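Local coordinates for MarR Like Protein, TVG0766549 (Thermoplasma volcanium, PDB 3LFK) that is of unknown function, once reported as a mechanosensitive channel, but resembles MarR-like transcriptional regulators in structure and so may bind DNA, at residues 42-54 with 88-101. Residues are numbered along the deposited sequence; the frame is centred on the assembly and turned at random.
Sequences LLFLKTHGGKIPL and EKIVLTSEGEFVAQ
The carbonyl oxygen of I90 receives two groups of strand 51-53. I52 N donates to I90 O at 2.9 Å, in the carbonyl plane, and K51 CA makes a CH...O contact with the same oxygen. In return I90 N donates to I52 O at 2.7 Å, nearly straight at 175°. I52 and I90 form a hydrogen-bonded pair of an antiparallel ladder. L92 N to G50 O and L54 N to E88 O extend it at its two ends. K51, V91, P53 and K89 share one face of this sheet. There the extended chain of K51 runs beside V91, with CG 3.7 Å from V91 CG1, and crosses K89 at about a right angle. The K51 and K89 ammonium groups come near each other without touching. I90 points to the other face, where its side chain meets L45 and L54, and I57 of helix 54-60 adds to that packing. This is the winged helix-turn-helix fold: strand 51-53 adds to the hairpin of strands 79-84 and 87-92, the wing. Helix 36-47 ends just before strand 51-53 in a Schellman motif, with G49 as the C' residue. L92 fills the corner between sheet and helices. Its CD2 lies 3.6 Å from L42 CD1, while CD1 packs over the backbone of K46. Helix 94-101 crosses helix 42-47 at 102° and brings the small A100 against it. A100 CB sits 3.8 Å from K46 CB. With CG anti to the backbone N (chi1 -176°), the L42 side chain reaches the second segment, and its two methyls part there: CD1 meets L92, and CD2 lies 3.8 Å from V99 CG1. The K46 chain bends over A100, and its CE passes 3.5 Å from Q101 OE1.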
ATOM      1  N   LEU A  42      -2.542   3.061  -0.319  1.00 14.37           N
ATOM      2  CA  LEU A  42      -2.081   1.797   0.241  1.00 14.06           C
ATOM      3  C   LEU A  42      -2.224   1.790   1.771  1.00 17.48           C
ATOM      4  O   LEU A  42      -2.654   0.798   2.360  1.00 18.10           O
ATOM      5  CB  LEU A  42      -0.612   1.565  -0.168  1.00 15.58           C
ATOM      6  CG  LEU A  42      -0.001   0.231   0.263  1.00 17.59           C
ATOM      7  CD1 LEU A  42      -0.606  -0.880  -0.552  1.00 22.05           C
ATOM      8  CD2 LEU A  42       1.518   0.270   0.055  1.00 23.62           C
ATOM      9  N   LEU A  43      -1.838   2.896   2.405  1.00 18.93           N
ATOM     10  CA  LEU A  43      -1.932   2.987   3.861  1.00 19.99           C
ATOM     11  C   LEU A  43      -3.397   3.070   4.295  1.00 17.74           C
ATOM     12  O   LEU A  43      -3.759   2.576   5.365  1.00 21.46           O
ATOM     13  CB  LEU A  43      -1.146   4.210   4.379  1.00 19.42           C
ATOM     14  CG  LEU A  43       0.361   4.140   4.123  1.00 23.60           C
ATOM     15  CD1 LEU A  43       1.054   5.339   4.766  1.00 26.58           C
ATOM     16  CD2 LEU A  43       0.919   2.853   4.662  1.00 26.30           C
ATOM     17  N   PHE A  44      -4.238   3.678   3.472  1.00 19.11           N
ATOM     18  CA  PHE A  44      -5.659   3.752   3.806  1.00 19.20           C
ATOM     19  C   PHE A  44      -6.189   2.311   3.839  1.00 20.38           C
ATOM     20  O   PHE A  44      -6.903   1.911   4.752  1.00 21.75           O
ATOM     21  CB  PHE A  44      -6.395   4.583   2.753  1.00 20.21           C
ATOM     22  CG  PHE A  44      -7.893   4.575   2.901  1.00 22.62           C
ATOM     23  CD1 PHE A  44      -8.534   5.501   3.720  1.00 25.01           C
ATOM     24  CD2 PHE A  44      -8.663   3.637   2.217  1.00 20.93           C
ATOM     25  CE1 PHE A  44      -9.925   5.482   3.851  1.00 21.25           C
ATOM     26  CE2 PHE A  44     -10.050   3.611   2.338  1.00 20.80           C
ATOM     27  CZ  PHE A  44     -10.682   4.537   3.160  1.00 23.92           C
ATOM     28  N   LEU A  45      -5.838   1.508   2.842  1.00 17.35           N
ATOM     29  CA  LEU A  45      -6.293   0.135   2.805  1.00 16.55           C
ATOM     30  C   LEU A  45      -5.765  -0.654   4.007  1.00 18.03           C
ATOM     31  O   LEU A  45      -6.496  -1.455   4.598  1.00 20.93           O
ATOM     32  CB  LEU A  45      -5.845  -0.536   1.486  1.00 18.45           C
ATOM     33  CG  LEU A  45      -6.503   0.076   0.234  1.00 20.24           C
ATOM     34  CD1 LEU A  45      -5.803  -0.466  -1.036  1.00 20.42           C
ATOM     35  CD2 LEU A  45      -7.980  -0.281   0.187  1.00 23.83           C
ATOM     36  N   LYS A  46      -4.504  -0.431   4.366  1.00 18.41           N
ATOM     37  CA  LYS A  46      -3.888  -1.128   5.483  1.00 18.57           C
ATOM     38  C   LYS A  46      -4.582  -0.741   6.784  1.00 21.27           C
ATOM     39  O   LYS A  46      -4.841  -1.603   7.623  1.00 26.32           O
ATOM     40  CB  LYS A  46      -2.396  -0.774   5.570  1.00 21.09           C
ATOM     41  CG  LYS A  46      -1.631  -1.580   6.614  1.00 23.09           C
ATOM     42  CD  LYS A  46      -1.598  -3.056   6.207  1.00 26.38           C
ATOM     43  CE  LYS A  46      -0.737  -3.911   7.151  1.00 43.23           C
ATOM     44  NZ  LYS A  46      -1.386  -4.123   8.483  1.00 41.91           N
ATOM     45  N   THR A  47      -4.898   0.544   6.915  1.00 20.34           N
ATOM     46  CA  THR A  47      -5.553   1.076   8.125  1.00 23.26           C
ATOM     47  C   THR A  47      -6.951   0.497   8.324  1.00 29.32           C
ATOM     48  O   THR A  47      -7.428   0.382   9.458  1.00 31.61           O
ATOM     49  CB  THR A  47      -5.653   2.612   8.046  1.00 27.76           C
ATOM     50  OG1 THR A  47      -4.349   3.172   8.197  1.00 38.42           O
ATOM     51  CG2 THR A  47      -6.582   3.154   9.137  1.00 35.19           C
ATOM     52  N   HIS A  48      -7.618   0.153   7.231  1.00 23.68           N
ATOM     53  CA  HIS A  48      -8.948  -0.431   7.297  1.00 25.77           C
ATOM     54  C   HIS A  48      -8.931  -1.948   7.109  1.00 30.03           C
ATOM     55  O   HIS A  48      -9.715  -2.512   6.353  1.00 40.83           O
ATOM     56  CB  HIS A  48      -9.853   0.265   6.281  1.00 25.73           C
ATOM     57  CG  HIS A  48     -10.033   1.721   6.571  1.00 29.66           C
ATOM     58  ND1 HIS A  48     -10.904   2.183   7.534  1.00 35.46           N
ATOM     59  CD2 HIS A  48      -9.351   2.808   6.131  1.00 32.63           C
ATOM     60  CE1 HIS A  48     -10.751   3.486   7.675  1.00 27.96           C
ATOM     61  NE2 HIS A  48      -9.815   3.892   6.837  1.00 40.06           N
ATOM     62  N   GLY A  49      -8.000  -2.597   7.805  1.00 33.86           N
ATOM     63  CA  GLY A  49      -7.893  -4.047   7.781  1.00 31.25           C
ATOM     64  C   GLY A  49      -7.406  -4.753   6.532  1.00 35.68           C
ATOM     65  O   GLY A  49      -7.476  -5.980   6.458  1.00 34.99           O
ATOM     66  N   GLY A  50      -6.916  -3.999   5.556  1.00 33.93           N
ATOM     67  CA  GLY A  50      -6.438  -4.616   4.330  1.00 32.77           C
ATOM     68  C   GLY A  50      -7.557  -5.198   3.480  1.00 34.96           C
ATOM     69  O   GLY A  50      -7.286  -5.973   2.569  1.00 28.26           O
ATOM     70  N   LYS A  51      -8.808  -4.822   3.768  1.00 30.06           N
ATOM     71  CA  LYS A  51      -9.982  -5.303   3.025  1.00 32.33           C
ATOM     72  C   LYS A  51     -11.144  -4.318   3.206  1.00 34.43           C
ATOM     73  O   LYS A  51     -11.546  -4.069   4.341  1.00 36.90           O
ATOM     74  CB  LYS A  51     -10.410  -6.667   3.550  1.00 31.26           C
ATOM     75  CG  LYS A  51     -11.640  -7.213   2.855  1.00 39.26           C
ATOM     76  CD  LYS A  51     -11.761  -8.708   3.102  1.00 45.60           C
ATOM     77  CE  LYS A  51     -12.713  -9.348   2.115  1.00 48.39           C
ATOM     78  NZ  LYS A  51     -12.755 -10.827   2.302  1.00 62.81           N
ATOM     79  N   ILE A  52     -11.712  -3.808   2.103  1.00 29.92           N
ATOM     80  CA  ILE A  52     -12.778  -2.792   2.181  1.00 28.97           C
ATOM     81  C   ILE A  52     -13.626  -2.648   0.884  1.00 31.20           C
ATOM     82  O   ILE A  52     -13.146  -2.922  -0.222  1.00 27.43           O
ATOM     83  CB  ILE A  52     -12.093  -1.433   2.524  1.00 29.49           C
ATOM     84  CG1 ILE A  52     -13.115  -0.354   2.884  1.00 33.32           C
ATOM     85  CG2 ILE A  52     -11.306  -0.940   1.328  1.00 27.76           C
ATOM     86  CD1 ILE A  52     -12.455   0.940   3.378  1.00 30.08           C
ATOM     87  N   PRO A  53     -14.907  -2.242   0.997  1.00 28.60           N
ATOM     88  CA  PRO A  53     -15.752  -2.077  -0.199  1.00 26.28           C
ATOM     89  C   PRO A  53     -15.237  -0.955  -1.107  1.00 25.85           C
ATOM     90  O   PRO A  53     -14.738   0.069  -0.623  1.00 24.10           O
ATOM     91  CB  PRO A  53     -17.122  -1.708   0.391  1.00 32.84           C
ATOM     92  CG  PRO A  53     -17.128  -2.425   1.688  1.00 33.31           C
ATOM     93  CD  PRO A  53     -15.730  -2.162   2.223  1.00 30.87           C
ATOM     94  N   LEU A  54     -15.369  -1.118  -2.420  1.00 25.77           N
ATOM     95  CA  LEU A  54     -14.892  -0.078  -3.321  1.00 24.74           C
ATOM     96  C   LEU A  54     -15.568   1.275  -3.070  1.00 26.77           C
ATOM     97  O   LEU A  54     -14.925   2.317  -3.150  1.00 24.37           O
ATOM     98  CB  LEU A  54     -15.080  -0.498  -4.789  1.00 30.43           C
ATOM     99  CG  LEU A  54     -14.685   0.538  -5.841  1.00 29.38           C
ATOM    100  CD1 LEU A  54     -13.156   0.747  -5.886  1.00 24.30           C
ATOM    101  CD2 LEU A  54     -15.170   0.043  -7.191  1.00 33.41           C
ATOM    102  N   GLU A  88     -18.145  -4.998  -5.064  1.00 55.29           N
ATOM    103  CA  GLU A  88     -16.762  -5.454  -5.093  1.00 52.93           C
ATOM    104  C   GLU A  88     -15.999  -5.037  -3.842  1.00 49.05           C
ATOM    105  O   GLU A  88     -16.219  -3.949  -3.296  1.00 41.81           O
ATOM    106  CB  GLU A  88     -16.061  -4.937  -6.354  1.00 60.35           C
ATOM    107  CG  GLU A  88     -16.396  -3.504  -6.722  1.00 64.67           C
ATOM    108  CD  GLU A  88     -16.699  -3.346  -8.202  1.00 72.23           C
ATOM    109  OE1 GLU A  88     -17.768  -2.783  -8.527  1.00 76.75           O
ATOM    110  OE2 GLU A  88     -15.874  -3.781  -9.040  1.00 73.29           O
ATOM    111  N   LYS A  89     -15.116  -5.928  -3.395  1.00 37.77           N
ATOM    112  CA  LYS A  89     -14.291  -5.727  -2.201  1.00 33.85           C
ATOM    113  C   LYS A  89     -12.834  -5.606  -2.645  1.00 31.21           C
ATOM    114  O   LYS A  89     -12.372  -6.391  -3.476  1.00 32.27           O
ATOM    115  CB  LYS A  89     -14.417  -6.942  -1.285  1.00 40.49           C
ATOM    116  CG  LYS A  89     -14.517  -6.660   0.202  1.00 55.39           C
ATOM    117  CD  LYS A  89     -15.921  -6.204   0.581  1.00 55.06           C
ATOM    118  CE  LYS A  89     -16.154  -6.311   2.085  1.00 59.52           C
ATOM    119  NZ  LYS A  89     -16.161  -7.726   2.551  1.00 59.98           N
ATOM    120  N   ILE A  90     -12.115  -4.637  -2.094  1.00 21.68           N
ATOM    121  CA  ILE A  90     -10.701  -4.443  -2.448  1.00 19.85           C
ATOM    122  C   ILE A  90      -9.853  -4.976  -1.292  1.00 19.72           C
ATOM    123  O   ILE A  90     -10.102  -4.645  -0.131  1.00 21.76           O
ATOM    124  CB  ILE A  90     -10.376  -2.956  -2.670  1.00 22.61           C
ATOM    125  CG1 ILE A  90     -11.288  -2.369  -3.750  1.00 24.53           C
ATOM    126  CG2 ILE A  90      -8.890  -2.794  -2.990  1.00 23.15           C
ATOM    127  CD1 ILE A  90     -11.340  -3.176  -5.062  1.00 25.34           C
ATOM    128  N   VAL A  91      -8.859  -5.817  -1.595  1.00 18.28           N
ATOM    129  CA  VAL A  91      -8.024  -6.403  -0.548  1.00 20.72           C
ATOM    130  C   VAL A  91      -6.549  -6.284  -0.873  1.00 21.34           C
ATOM    131  O   VAL A  91      -6.162  -6.323  -2.055  1.00 20.36           O
ATOM    132  CB  VAL A  91      -8.317  -7.923  -0.341  1.00 26.49           C
ATOM    133  CG1 VAL A  91      -9.822  -8.174  -0.261  1.00 33.99           C
ATOM    134  CG2 VAL A  91      -7.725  -8.712  -1.457  1.00 32.75           C
ATOM    135  N   LEU A  92      -5.725  -6.094   0.151  1.00 20.49           N
ATOM    136  CA  LEU A  92      -4.289  -6.024  -0.074  1.00 17.47           C
ATOM    137  C   LEU A  92      -3.784  -7.449  -0.256  1.00 20.06           C
ATOM    138  O   LEU A  92      -4.314  -8.395   0.339  1.00 20.68           O
ATOM    139  CB  LEU A  92      -3.549  -5.411   1.133  1.00 18.56           C
ATOM    140  CG  LEU A  92      -3.808  -3.936   1.409  1.00 21.55           C
ATOM    141  CD1 LEU A  92      -3.074  -3.517   2.655  1.00 23.88           C
ATOM    142  CD2 LEU A  92      -3.353  -3.086   0.224  1.00 24.47           C
ATOM    143  N   THR A  93      -2.794  -7.612  -1.121  1.00 18.38           N
ATOM    144  CA  THR A  93      -2.169  -8.932  -1.263  1.00 18.25           C
ATOM    145  C   THR A  93      -1.160  -9.029  -0.115  1.00 18.86           C
ATOM    146  O   THR A  93      -0.899  -8.048   0.573  1.00 20.71           O
ATOM    147  CB  THR A  93      -1.370  -9.026  -2.553  1.00 16.57           C
ATOM    148  OG1 THR A  93      -0.389  -7.984  -2.555  1.00 19.61           O
ATOM    149  CG2 THR A  93      -2.271  -8.844  -3.777  1.00 19.58           C
ATOM    150  N   SER A  94      -0.565 -10.201   0.084  1.00 19.95           N
ATOM    151  CA  SER A  94       0.433 -10.332   1.136  1.00 19.99           C
ATOM    152  C   SER A  94       1.590  -9.364   0.878  1.00 22.57           C
ATOM    153  O   SER A  94       2.164  -8.825   1.820  1.00 22.51           O
ATOM    154  CB  SER A  94       0.963 -11.760   1.194  1.00 23.76           C
ATOM    155  OG  SER A  94      -0.086 -12.644   1.535  1.00 28.66           O
ATOM    156  N   GLU A  95       1.919  -9.135  -0.394  1.00 19.50           N
ATOM    157  CA  GLU A  95       3.008  -8.221  -0.742  1.00 20.30           C
ATOM    158  C   GLU A  95       2.605  -6.764  -0.451  1.00 18.30           C
ATOM    159  O   GLU A  95       3.418  -5.955  -0.014  1.00 19.36           O
ATOM    160  CB  GLU A  95       3.410  -8.398  -2.207  1.00 21.75           C
ATOM    161  CG  GLU A  95       4.080  -9.758  -2.506  1.00 27.75           C
ATOM    162  CD  GLU A  95       3.158 -10.946  -2.263  1.00 25.82           C
ATOM    163  OE1 GLU A  95       1.987 -10.896  -2.690  1.00 22.73           O
ATOM    164  OE2 GLU A  95       3.599 -11.949  -1.649  1.00 28.08           O
ATOM    165  N   GLY A  96       1.340  -6.437  -0.688  1.00 18.94           N
ATOM    166  CA  GLY A  96       0.875  -5.093  -0.397  1.00 17.62           C
ATOM    167  C   GLY A  96       0.881  -4.857   1.112  1.00 18.02           C
ATOM    168  O   GLY A  96       1.215  -3.755   1.556  1.00 18.55           O
ATOM    169  N   GLU A  97       0.512  -5.868   1.891  1.00 19.47           N
ATOM    170  CA  GLU A  97       0.528  -5.747   3.352  1.00 20.62           C
ATOM    171  C   GLU A  97       1.968  -5.535   3.806  1.00 19.76           C
ATOM    172  O   GLU A  97       2.250  -4.673   4.647  1.00 21.15           O
ATOM    173  CB  GLU A  97      -0.057  -7.012   3.993  1.00 22.15           C
ATOM    174  CG  GLU A  97      -1.495  -7.240   3.552  1.00 31.47           C
ATOM    175  CD  GLU A  97      -2.415  -7.631   4.671  1.00 50.56           C
ATOM    176  OE1 GLU A  97      -2.099  -8.611   5.381  1.00 60.48           O
ATOM    177  OE2 GLU A  97      -3.460  -6.962   4.829  1.00 48.02           O
ATOM    178  N   PHE A  98       2.886  -6.304   3.227  1.00 20.02           N
ATOM    179  CA  PHE A  98       4.305  -6.188   3.558  1.00 20.68           C
ATOM    180  C   PHE A  98       4.833  -4.761   3.327  1.00 22.09           C
ATOM    181  O   PHE A  98       5.491  -4.162   4.185  1.00 21.30           O
ATOM    182  CB  PHE A  98       5.123  -7.174   2.699  1.00 24.06           C
ATOM    183  CG  PHE A  98       6.606  -7.104   2.937  1.00 22.65           C
ATOM    184  CD1 PHE A  98       7.178  -7.769   4.014  1.00 28.01           C
ATOM    185  CD2 PHE A  98       7.420  -6.339   2.112  1.00 24.17           C
ATOM    186  CE1 PHE A  98       8.548  -7.662   4.255  1.00 35.52           C
ATOM    187  CE2 PHE A  98       8.785  -6.226   2.347  1.00 35.16           C
ATOM    188  CZ  PHE A  98       9.349  -6.890   3.422  1.00 32.09           C
ATOM    189  N   VAL A  99       4.544  -4.222   2.144  1.00 16.84           N
ATOM    190  CA  VAL A  99       5.033  -2.907   1.789  1.00 15.40           C
ATOM    191  C   VAL A  99       4.370  -1.840   2.647  1.00 17.04           C
ATOM    192  O   VAL A  99       5.033  -0.907   3.096  1.00 18.51           O
ATOM    193  CB  VAL A  99       4.784  -2.667   0.278  1.00 20.27           C
ATOM    194  CG1 VAL A  99       5.009  -1.223  -0.077  1.00 21.12           C
ATOM    195  CG2 VAL A  99       5.739  -3.565  -0.528  1.00 21.67           C
ATOM    196  N   ALA A 100       3.068  -1.982   2.869  1.00 17.61           N
ATOM    197  CA  ALA A 100       2.317  -1.009   3.670  1.00 19.43           C
ATOM    198  C   ALA A 100       2.873  -0.992   5.087  1.00 20.56           C
ATOM    199  O   ALA A 100       3.064   0.077   5.659  1.00 19.69           O
ATOM    200  CB  ALA A 100       0.823  -1.383   3.689  1.00 16.90           C
ATOM    201  N   GLN A 101       3.146  -2.166   5.638  1.00 19.52           N
ATOM    202  CA  GLN A 101       3.682  -2.233   7.002  1.00 22.24           C
ATOM    203  C   GLN A 101       5.104  -1.648   7.080  1.00 24.17           C
ATOM    204  O   GLN A 101       5.442  -0.945   8.041  1.00 21.46           O
ATOM    205  CB  GLN A 101       3.679  -3.674   7.497  1.00 22.88           C
ATOM    206  CG  GLN A 101       3.810  -3.804   9.040  1.00 35.02           C
ATOM    207  CD  GLN A 101       2.682  -3.113   9.808  1.00 34.79           C
ATOM    208  OE1 GLN A 101       1.754  -2.553   9.220  1.00 41.29           O
ATOM    209  NE2 GLN A 101       2.762  -3.153  11.136  1.00 45.78           N
TER